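Local coordinates for protein triacylglycerol lipase (Clostridium botulinum, PDB 5AH1) that hydrolyses ester bonds, as a triacylglycerol lipase of the alpha/beta-hydrolase fold that also attacks synthetic polyesters and binds zinc, at residues 78-83 with 177-182. Numbering follows the deposited sequence. Where two conformers were deposited one is given.
Sequences YPIVLV and HLIGHS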
loop_
_atom_site.group_PDB
_atom_site.type_symbol
_atom_site.label_atom_id
_atom_site.label_comp_id
_atom_site.label_asym_id
_atom_site.label_seq_id
_atom_site.Cartn_x
_atom_site.Cartn_y
_atom_site.Cartn_z
ATOM N N TYR A 78 -0.229 9.081 20.022
ATOM C CA TYR A 78 0.542 9.126 18.790
ATOM C C TYR A 78 -0.397 9.350 17.611
ATOM O O TYR A 78 -1.469 8.753 17.534
ATOM C CB TYR A 78 1.286 7.817 18.599
ATOM C CG TYR A 78 2.172 7.411 19.753
ATOM C CD1 TYR A 78 2.901 8.342 20.478
ATOM C CD2 TYR A 78 2.283 6.074 20.112
ATOM C CE1 TYR A 78 3.722 7.953 21.510
ATOM C CE2 TYR A 78 3.108 5.668 21.144
ATOM C CZ TYR A 78 3.808 6.608 21.866
ATOM O OH TYR A 78 4.636 6.182 22.882
ATOM N N PRO A 79 0.032 10.180 16.645
ATOM C CA PRO A 79 -0.791 10.378 15.447
ATOM C C PRO A 79 -0.686 9.228 14.464
ATOM O O PRO A 79 0.217 8.391 14.551
ATOM C CB PRO A 79 -0.197 11.635 14.818
ATOM C CG PRO A 79 1.220 11.575 15.207
ATOM C CD PRO A 79 1.224 11.042 16.617
ATOM N N ILE A 80 -1.624 9.220 13.523
ATOM C CA ILE A 80 -1.643 8.275 12.410
ATOM C C ILE A 80 -1.025 8.941 11.184
ATOM O O ILE A 80 -1.267 10.119 10.922
ATOM C CB ILE A 80 -3.113 7.845 12.105
ATOM C CG1 ILE A 80 -3.637 6.949 13.232
ATOM C CG2 ILE A 80 -3.238 7.164 10.754
ATOM C CD1 ILE A 80 -5.147 6.808 13.265
ATOM N N VAL A 81 -0.218 8.187 10.445
ATOM C CA VAL A 81 0.249 8.587 9.130
ATOM C C VAL A 81 -0.229 7.525 8.138
ATOM O O VAL A 81 0.101 6.344 8.255
ATOM C CB VAL A 81 1.797 8.756 9.084
ATOM C CG1 VAL A 81 2.280 9.039 7.669
ATOM C CG2 VAL A 81 2.238 9.871 10.027
ATOM N N LEU A 82 -0.979 7.984 7.139
ATOM C CA LEU A 82 -1.574 7.142 6.103
ATOM C C LEU A 82 -0.652 7.058 4.890
ATOM O O LEU A 82 -0.133 8.079 4.441
ATOM C CB LEU A 82 -2.907 7.762 5.668
ATOM C CG LEU A 82 -3.971 7.940 6.753
ATOM C CD1 LEU A 82 -5.125 8.764 6.222
ATOM C CD2 LEU A 82 -4.487 6.610 7.245
ATOM N N VAL A 83 -0.474 5.849 4.359
ATOM C CA VAL A 83 0.449 5.602 3.256
ATOM C C VAL A 83 -0.218 4.744 2.167
ATOM O O VAL A 83 -0.540 3.579 2.369
ATOM C CB VAL A 83 1.732 4.924 3.752
ATOM C CG1 VAL A 83 2.731 4.782 2.587
ATOM C CG2 VAL A 83 2.357 5.694 4.923
ATOM N N HIS A 177 1.673 5.947 14.476
ATOM C CA HIS A 177 1.041 4.741 13.971
ATOM C C HIS A 177 1.063 4.845 12.451
ATOM O O HIS A 177 0.536 5.812 11.906
ATOM C CB HIS A 177 -0.415 4.644 14.389
ATOM C CG HIS A 177 -0.630 4.602 15.863
ATOM N ND1 HIS A 177 -0.328 3.493 16.625
ATOM C CD2 HIS A 177 -1.122 5.531 16.716
ATOM C CE1 HIS A 177 -0.643 3.742 17.884
ATOM N NE2 HIS A 177 -1.120 4.970 17.969
ATOM N N LEU A 178 1.650 3.864 11.766
ATOM C CA LEU A 178 1.629 3.849 10.310
ATOM C C LEU A 178 0.522 2.937 9.827
ATOM O O LEU A 178 0.390 1.804 10.303
ATOM C CB LEU A 178 2.961 3.351 9.750
ATOM C CG LEU A 178 4.090 4.379 9.794
ATOM C CD1 LEU A 178 5.438 3.693 9.580
ATOM C CD2 LEU A 178 3.877 5.463 8.756
ATOM N N ILE A 179 -0.267 3.425 8.879
ATOM C CA ILE A 179 -1.302 2.628 8.234
ATOM C C ILE A 179 -1.068 2.662 6.737
ATOM O O ILE A 179 -1.047 3.741 6.145
ATOM C CB ILE A 179 -2.732 3.146 8.565
ATOM C CG1 ILE A 179 -2.979 3.156 10.077
ATOM C CG2 ILE A 179 -3.778 2.307 7.853
ATOM C CD1 ILE A 179 -4.360 3.644 10.523
ATOM N N GLY A 180 -0.917 1.483 6.146
ATOM C CA GLY A 180 -0.588 1.380 4.739
ATOM C C GLY A 180 -1.525 0.458 4.000
ATOM O O GLY A 180 -1.721 -0.682 4.394
ATOM N N HIS A 181 -2.087 0.953 2.899
ATOM C CA HIS A 181 -2.997 0.169 2.067
ATOM C C HIS A 181 -2.234 -0.378 0.878
ATOM O O HIS A 181 -1.382 0.309 0.307
ATOM C CB HIS A 181 -4.166 1.031 1.602
ATOM C CG HIS A 181 -5.096 0.337 0.659
ATOM N ND1 HIS A 181 -5.139 0.621 -0.693
ATOM C CD2 HIS A 181 -5.972 -0.676 0.858
ATOM C CE1 HIS A 181 -6.051 -0.142 -1.268
ATOM N NE2 HIS A 181 -6.564 -0.945 -0.349
ATOM N N SER A 182 -2.560 -1.592 0.453
ATOM C CA SER A 182 -1.956 -2.123 -0.763
ATOM C C SER A 182 -0.447 -2.152 -0.522
ATOM O O SER A 182 0.012 -2.505 0.562
ATOM C CB SER A 182 -2.382 -1.259 -1.983
ATOM O OG SER A 182 -1.509 -1.395 -3.097
#
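His177 N donates to Pro79 O (2.8 Å, 177°), the first and straightest of five backbone hydrogen bonds whose donor comes in turn from 177-182 and 78-83, joining neighbouring parallel strands in the central sheet of the alpha/beta-hydrolase fold. His177 O then accepts from Val81 N, and Val81 O from Ile179 N. Val83 N to Ile179 O is more bent, at 144°, and His181 N reaches Val83 O over 3.1 Å; this last bond lies just before Ser182, in a GxSxG sequence consistent with the nucleophile elbow of this fold.

On one sheet face the His177 imidazole, with CG beside its own backbone N (chi1 -61°), brings CD2 to 3.3 Å from Tyr78 O, near the ring plane. Both its nitrogens are hydrogen-bonded, ND1 with Ser223 OG and NE2 with Asn76 OD1, which fixes the ring's rotation. Along that face Ile80 CG2 meets Ile179 CD1 at 3.7 Å, while Leu82 lies alongside Ile179, its CD2 against Ile179 CB. Helix 183-197 packs on the other face, against Val83 and Leu178. There Leu178 CD2 touches two valines, lying 3.9 Å from Val81 CB and 4.1 Å from Val83 CG2.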